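Local coordinates for protein NAD-dependent epimerase/dehydratase (Methylobacillus flagellatus KT, PDB 3GPI) that is of unknown function but probably binds NAD through a Rossmann-type fold, as an epimerase/dehydratase-family member possibly acting as an NAD-dependent oxidoreductase, at residues 144-158 with 201-214. Sequence-based numbering, arbitrary orientation.
Sequences LAAYSSTILRFSGIY and RSHAVPERLYIVTD
Strands 149-154 and 209-212 run parallel, their axes 4.6 Å apart and 21° askew, as neighbours in the Rossmann-type sheet; helix 187-201 lies between them in sequence, and strand 103-109 flanks 149-154 on its other edge. Backbone bonds run from Ile-151 N to Arg-208 O through to Ser-155 N with Val-212 O. On one face Val-212 lies alongside Phe-154, its CG1 over the ring, 4.1 Å from the centroid. Leu-152 CD2 rests 3.9 Å from Tyr-210 CD2, and Thr-150 CG2 meets the edge of that tyrosine ring. Thr-150 OG1 gives its proton to Glu-207 O (2.8 Å), while His-103 also bonds to this hydroxyl. On the opposite face the extended chain of Arg-153 carries its guanidinium over Leu-209, whose CD2 sits 3.6 Å from NH1; Glu-141 and Tyr-113 hold the charged end. Cut back to an alanine, this position would probably leave Glu-141 without its salt-bridge partner and the Leu-209 methyls without their cover. At the start of the pair Arg-208, bent at chi3 (71°), folds back to the turn before strand 149-154. Its NH1 bonds Tyr-147 O at 2.8 Å within the guanidinium plane, and NH2 adds a weak bond to Leu-144 O. Past the strand ends, the hydroxyls Ser-155 OG and Thr-213 OG1 stand 2.8 Å apart.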
loop_
_atom_site.group_PDB
_atom_site.type_symbol
_atom_site.label_atom_id
_atom_site.label_comp_id
_atom_site.label_asym_id
_atom_site.label_seq_id
_atom_site.Cartn_x
_atom_site.Cartn_y
_atom_site.Cartn_z
ATOM N N LEU A 144 13.389 -6.904 8.844
ATOM C CA LEU A 144 12.362 -7.826 9.306
ATOM C C LEU A 144 12.697 -9.320 9.249
ATOM O O LEU A 144 11.896 -10.134 9.720
ATOM C CB LEU A 144 11.068 -7.557 8.544
ATOM C CG LEU A 144 10.545 -6.144 8.763
ATOM C CD1 LEU A 144 9.346 -5.869 7.858
ATOM C CD2 LEU A 144 10.190 -5.925 10.214
ATOM N N ALA A 145 13.862 -9.703 8.699
ATOM C CA ALA A 145 14.214 -11.134 8.597
ATOM C C ALA A 145 14.179 -11.874 9.950
ATOM O O ALA A 145 13.842 -13.064 9.989
ATOM C CB ALA A 145 15.591 -11.322 7.922
ATOM N N ALA A 146 14.505 -11.152 11.020
ATOM C CA ALA A 146 14.548 -11.708 12.389
ATOM C C ALA A 146 13.228 -11.652 13.131
ATOM O O ALA A 146 13.117 -12.162 14.249
ATOM C CB ALA A 146 15.597 -11.004 13.209
ATOM N N TYR A 147 12.233 -10.999 12.531
ATOM C CA TYR A 147 10.936 -10.811 13.163
ATOM C C TYR A 147 9.859 -11.680 12.544
ATOM O O TYR A 147 9.880 -11.950 11.357
ATOM C CB TYR A 147 10.496 -9.365 12.986
ATOM C CG TYR A 147 11.303 -8.412 13.815
ATOM C CD1 TYR A 147 12.593 -8.050 13.415
ATOM C CD2 TYR A 147 10.782 -7.883 14.997
ATOM C CE1 TYR A 147 13.358 -7.197 14.182
ATOM C CE2 TYR A 147 11.537 -7.010 15.781
ATOM C CZ TYR A 147 12.821 -6.675 15.354
ATOM O OH TYR A 147 13.565 -5.809 16.125
ATOM N N SER A 148 8.895 -12.128 13.332
ATOM C CA SER A 148 7.666 -12.691 12.764
ATOM C C SER A 148 6.984 -11.538 12.024
ATOM O O SER A 148 6.606 -10.556 12.641
ATOM C CB SER A 148 6.767 -13.181 13.888
ATOM O OG SER A 148 5.598 -13.780 13.371
ATOM N N SER A 149 6.831 -11.666 10.703
ATOM C CA SER A 149 6.475 -10.501 9.884
ATOM C C SER A 149 5.969 -10.901 8.528
ATOM O O SER A 149 6.220 -11.976 8.048
ATOM C CB SER A 149 7.694 -9.594 9.727
ATOM O OG SER A 149 8.739 -10.241 9.043
ATOM N N THR A 150 5.274 -9.956 7.906
ATOM C CA THR A 150 4.753 -10.075 6.564
ATOM C C THR A 150 5.016 -8.752 5.889
ATOM O O THR A 150 4.559 -7.706 6.342
ATOM C CB THR A 150 3.264 -10.324 6.579
ATOM O OG1 THR A 150 3.018 -11.579 7.223
ATOM C CG2 THR A 150 2.716 -10.370 5.127
ATOM N N ILE A 151 5.766 -8.822 4.798
ATOM C CA ILE A 151 6.016 -7.668 3.944
ATOM C C ILE A 151 4.923 -7.665 2.872
ATOM O O ILE A 151 4.609 -8.674 2.245
ATOM C CB ILE A 151 7.377 -7.835 3.279
ATOM C CG1 ILE A 151 8.489 -7.708 4.323
ATOM C CG2 ILE A 151 7.570 -6.814 2.153
ATOM C CD1 ILE A 151 9.782 -8.285 3.810
ATOM N N LEU A 152 4.331 -6.479 2.714
ATOM C CA LEU A 152 3.246 -6.287 1.750
ATOM C C LEU A 152 3.742 -5.310 0.688
ATOM O O LEU A 152 3.797 -4.089 0.946
ATOM C CB LEU A 152 2.036 -5.698 2.482
ATOM C CG LEU A 152 1.543 -6.622 3.603
ATOM C CD1 LEU A 152 0.555 -5.860 4.472
ATOM C CD2 LEU A 152 0.954 -7.904 3.070
ATOM N N ARG A 153 4.117 -5.828 -0.492
ATOM C CA ARG A 153 4.577 -4.911 -1.553
ATOM C C ARG A 153 3.368 -4.420 -2.337
ATOM O O ARG A 153 2.787 -5.178 -3.113
ATOM C CB ARG A 153 5.541 -5.649 -2.483
ATOM C CG ARG A 153 6.890 -5.877 -1.814
ATOM C CD ARG A 153 7.860 -6.640 -2.719
ATOM N NE ARG A 153 9.097 -6.927 -1.995
ATOM C CZ ARG A 153 9.933 -7.922 -2.318
ATOM N NH1 ARG A 153 9.683 -8.714 -3.341
ATOM N NH2 ARG A 153 10.999 -8.110 -1.564
ATOM N N PHE A 154 2.932 -3.193 -2.010
ATOM C CA PHE A 154 1.743 -2.625 -2.646
ATOM C C PHE A 154 2.118 -2.076 -4.028
ATOM O O PHE A 154 3.184 -1.451 -4.179
ATOM C CB PHE A 154 1.245 -1.437 -1.821
ATOM C CG PHE A 154 0.287 -1.777 -0.706
ATOM C CD1 PHE A 154 -0.877 -1.035 -0.572
ATOM C CD2 PHE A 154 0.545 -2.786 0.194
ATOM C CE1 PHE A 154 -1.788 -1.319 0.466
ATOM C CE2 PHE A 154 -0.380 -3.101 1.202
ATOM C CZ PHE A 154 -1.530 -2.367 1.363
ATOM N N SER A 155 1.262 -2.321 -5.025
ATOM C CA SER A 155 1.376 -1.582 -6.283
ATOM C C SER A 155 0.846 -0.163 -6.084
ATOM O O SER A 155 0.742 0.307 -4.955
ATOM C CB SER A 155 0.688 -2.361 -7.382
ATOM O OG SER A 155 -0.673 -2.598 -7.121
ATOM N N GLY A 156 0.520 0.529 -7.175
ATOM C CA GLY A 156 0.060 1.914 -7.034
ATOM C C GLY A 156 -1.300 2.030 -6.383
ATOM O O GLY A 156 -2.282 1.504 -6.910
ATOM N N ILE A 157 -1.355 2.741 -5.265
ATOM C CA ILE A 157 -2.640 2.903 -4.574
ATOM C C ILE A 157 -3.504 3.930 -5.292
ATOM O O ILE A 157 -3.009 5.002 -5.691
ATOM C CB ILE A 157 -2.422 3.358 -3.107
ATOM C CG1 ILE A 157 -1.570 2.324 -2.375
ATOM C CG2 ILE A 157 -3.740 3.519 -2.417
ATOM C CD1 ILE A 157 -1.123 2.747 -0.969
ATOM N N TYR A 158 -4.774 3.627 -5.448
ATOM C CA TYR A 158 -5.750 4.625 -5.974
ATOM C C TYR A 158 -6.974 4.555 -5.109
ATOM O O TYR A 158 -7.158 3.606 -4.337
ATOM C CB TYR A 158 -6.099 4.375 -7.440
ATOM C CG TYR A 158 -6.977 3.182 -7.749
ATOM C CD1 TYR A 158 -8.245 3.377 -8.280
ATOM C CD2 TYR A 158 -6.577 1.854 -7.536
ATOM C CE1 TYR A 158 -9.080 2.346 -8.611
ATOM C CE2 TYR A 158 -7.413 0.809 -7.870
ATOM C CZ TYR A 158 -8.663 1.040 -8.417
ATOM O OH TYR A 158 -9.475 0.002 -8.765
ATOM N N ARG A 201 -4.233 -14.191 11.339
ATOM C CA ARG A 201 -2.852 -14.379 11.883
ATOM C C ARG A 201 -2.818 -15.437 12.972
ATOM O O ARG A 201 -1.903 -16.270 12.992
ATOM C CB ARG A 201 -2.204 -13.034 12.355
ATOM C CG ARG A 201 -0.950 -13.082 13.307
ATOM C CD ARG A 201 0.338 -13.773 12.762
ATOM N NE ARG A 201 1.430 -13.750 13.743
ATOM C CZ ARG A 201 1.535 -14.544 14.810
ATOM N NH1 ARG A 201 0.593 -15.454 15.078
ATOM N NH2 ARG A 201 2.582 -14.426 15.619
ATOM N N SER A 202 -3.826 -15.428 13.833
ATOM C CA SER A 202 -3.824 -16.348 14.973
ATOM C C SER A 202 -3.967 -17.821 14.603
ATOM O O SER A 202 -3.600 -18.681 15.405
ATOM C CB SER A 202 -4.923 -15.962 15.955
ATOM O OG SER A 202 -4.745 -14.608 16.361
ATOM N N HIS A 203 -4.458 -18.105 13.395
ATOM C CA HIS A 203 -4.942 -19.441 12.987
ATOM C C HIS A 203 -4.446 -19.947 11.642
ATOM O O HIS A 203 -4.088 -21.114 11.507
ATOM C CB HIS A 203 -6.460 -19.410 12.970
ATOM C CG HIS A 203 -7.031 -18.996 14.275
ATOM N ND1 HIS A 203 -6.798 -19.703 15.437
ATOM C CD2 HIS A 203 -7.758 -17.912 14.630
ATOM C CE1 HIS A 203 -7.386 -19.085 16.446
ATOM N NE2 HIS A 203 -7.978 -17.998 15.984
ATOM N N ALA A 204 -4.514 -19.089 10.616
ATOM C CA ALA A 204 -3.873 -19.352 9.334
ATOM C C ALA A 204 -2.706 -18.391 9.303
ATOM O O ALA A 204 -2.894 -17.191 9.038
ATOM C CB ALA A 204 -4.862 -19.095 8.165
ATOM N N VAL A 205 -1.521 -18.899 9.649
ATOM C CA VAL A 205 -0.311 -18.091 9.726
ATOM C C VAL A 205 0.031 -17.464 8.366
ATOM O O VAL A 205 0.180 -18.187 7.365
ATOM C CB VAL A 205 0.936 -18.908 10.262
ATOM C CG1 VAL A 205 0.552 -19.656 11.534
ATOM C CG2 VAL A 205 1.520 -19.899 9.241
ATOM N N PRO A 206 0.186 -16.126 8.343
ATOM C CA PRO A 206 0.518 -15.488 7.074
ATOM C C PRO A 206 1.911 -15.823 6.558
ATOM O O PRO A 206 2.846 -16.137 7.299
ATOM C CB PRO A 206 0.404 -13.978 7.374
ATOM C CG PRO A 206 0.442 -13.866 8.861
ATOM C CD PRO A 206 -0.134 -15.137 9.393
ATOM N N GLU A 207 1.994 -15.745 5.248
ATOM C CA GLU A 207 3.236 -15.782 4.502
ATOM C C GLU A 207 4.147 -14.623 4.873
ATOM O O GLU A 207 3.696 -13.575 5.395
ATOM C CB GLU A 207 2.868 -15.634 3.032
ATOM C CG GLU A 207 1.928 -16.687 2.502
ATOM C CD GLU A 207 2.658 -17.807 1.808
ATOM O OE1 GLU A 207 3.755 -17.571 1.245
ATOM O OE2 GLU A 207 2.116 -18.932 1.825
ATOM N N ARG A 208 5.431 -14.746 4.530
ATOM C CA ARG A 208 6.341 -13.655 4.824
ATOM C C ARG A 208 6.294 -12.491 3.822
ATOM O O ARG A 208 6.797 -11.433 4.130
ATOM C CB ARG A 208 7.777 -14.145 5.075
ATOM C CG ARG A 208 7.898 -14.779 6.471
ATOM C CD ARG A 208 9.306 -15.146 6.845
ATOM N NE ARG A 208 10.165 -14.000 7.126
ATOM C CZ ARG A 208 10.249 -13.387 8.306
ATOM N NH1 ARG A 208 9.510 -13.806 9.318
ATOM N NH2 ARG A 208 11.047 -12.326 8.455
ATOM N N LEU A 209 5.691 -12.709 2.662
ATOM C CA LEU A 209 5.682 -11.711 1.585
ATOM C C LEU A 209 4.492 -11.905 0.686
ATOM O O LEU A 209 4.231 -12.994 0.221
ATOM C CB LEU A 209 6.985 -11.878 0.774
ATOM C CG LEU A 209 7.164 -11.007 -0.472
ATOM C CD1 LEU A 209 7.217 -9.525 -0.157
ATOM C CD2 LEU A 209 8.471 -11.408 -1.234
ATOM N N TYR A 210 3.793 -10.791 0.406
ATOM C CA TYR A 210 2.746 -10.768 -0.636
ATOM C C TYR A 210 2.936 -9.554 -1.479
ATOM O O TYR A 210 3.264 -8.470 -0.967
ATOM C CB TYR A 210 1.336 -10.587 -0.049
ATOM C CG TYR A 210 0.822 -11.702 0.845
ATOM C CD1 TYR A 210 0.101 -12.773 0.320
ATOM C CD2 TYR A 210 1.075 -11.677 2.206
ATOM C CE1 TYR A 210 -0.375 -13.792 1.163
ATOM C CE2 TYR A 210 0.599 -12.694 3.057
ATOM C CZ TYR A 210 -0.116 -13.730 2.516
ATOM O OH TYR A 210 -0.530 -14.701 3.415
ATOM N N ILE A 211 2.662 -9.729 -2.759
ATOM C CA ILE A 211 2.406 -8.609 -3.654
ATOM C C ILE A 211 0.917 -8.261 -3.485
ATOM O O ILE A 211 0.035 -9.127 -3.580
ATOM C CB ILE A 211 2.703 -8.991 -5.110
ATOM C CG1 ILE A 211 4.217 -9.175 -5.258
ATOM C CG2 ILE A 211 2.265 -7.819 -6.056
ATOM C CD1 ILE A 211 4.682 -9.644 -6.649
ATOM N N VAL A 212 0.630 -6.995 -3.193
ATOM C CA VAL A 212 -0.748 -6.533 -2.994
ATOM C C VAL A 212 -1.114 -5.705 -4.204
ATOM O O VAL A 212 -0.692 -4.549 -4.326
ATOM C CB VAL A 212 -0.851 -5.735 -1.678
ATOM C CG1 VAL A 212 -2.310 -5.413 -1.387
ATOM C CG2 VAL A 212 -0.363 -6.579 -0.511
ATOM N N THR A 213 -1.875 -6.329 -5.091
ATOM C CA THR A 213 -2.234 -5.728 -6.389
ATOM C C THR A 213 -3.519 -6.378 -6.878
ATOM O O THR A 213 -3.882 -7.454 -6.398
ATOM C CB THR A 213 -1.054 -5.841 -7.387
ATOM O OG1 THR A 213 -1.243 -4.949 -8.490
ATOM C CG2 THR A 213 -0.878 -7.275 -7.889
ATOM N N ASP A 214 -4.225 -5.714 -7.789
ATOM C CA ASP A 214 -5.490 -6.280 -8.254
ATOM C C ASP A 214 -5.290 -7.252 -9.410
ATOM O O ASP A 214 -4.159 -7.594 -9.715
ATOM C CB ASP A 214 -6.532 -5.198 -8.558
ATOM C CG ASP A 214 -6.311 -4.488 -9.904
ATOM O OD1 ASP A 214 -5.523 -4.945 -10.758
ATOM O OD2 ASP A 214 -7.025 -3.500 -10.118
HETATM O O HOH W 1 8.678 -10.620 6.290
HETATM O O HOH W 2 4.770 -14.386 8.628
HETATM O O HOH W 3 7.004 -14.620 9.994
HETATM O O HOH W 4 -8.629 -2.462 -8.276
#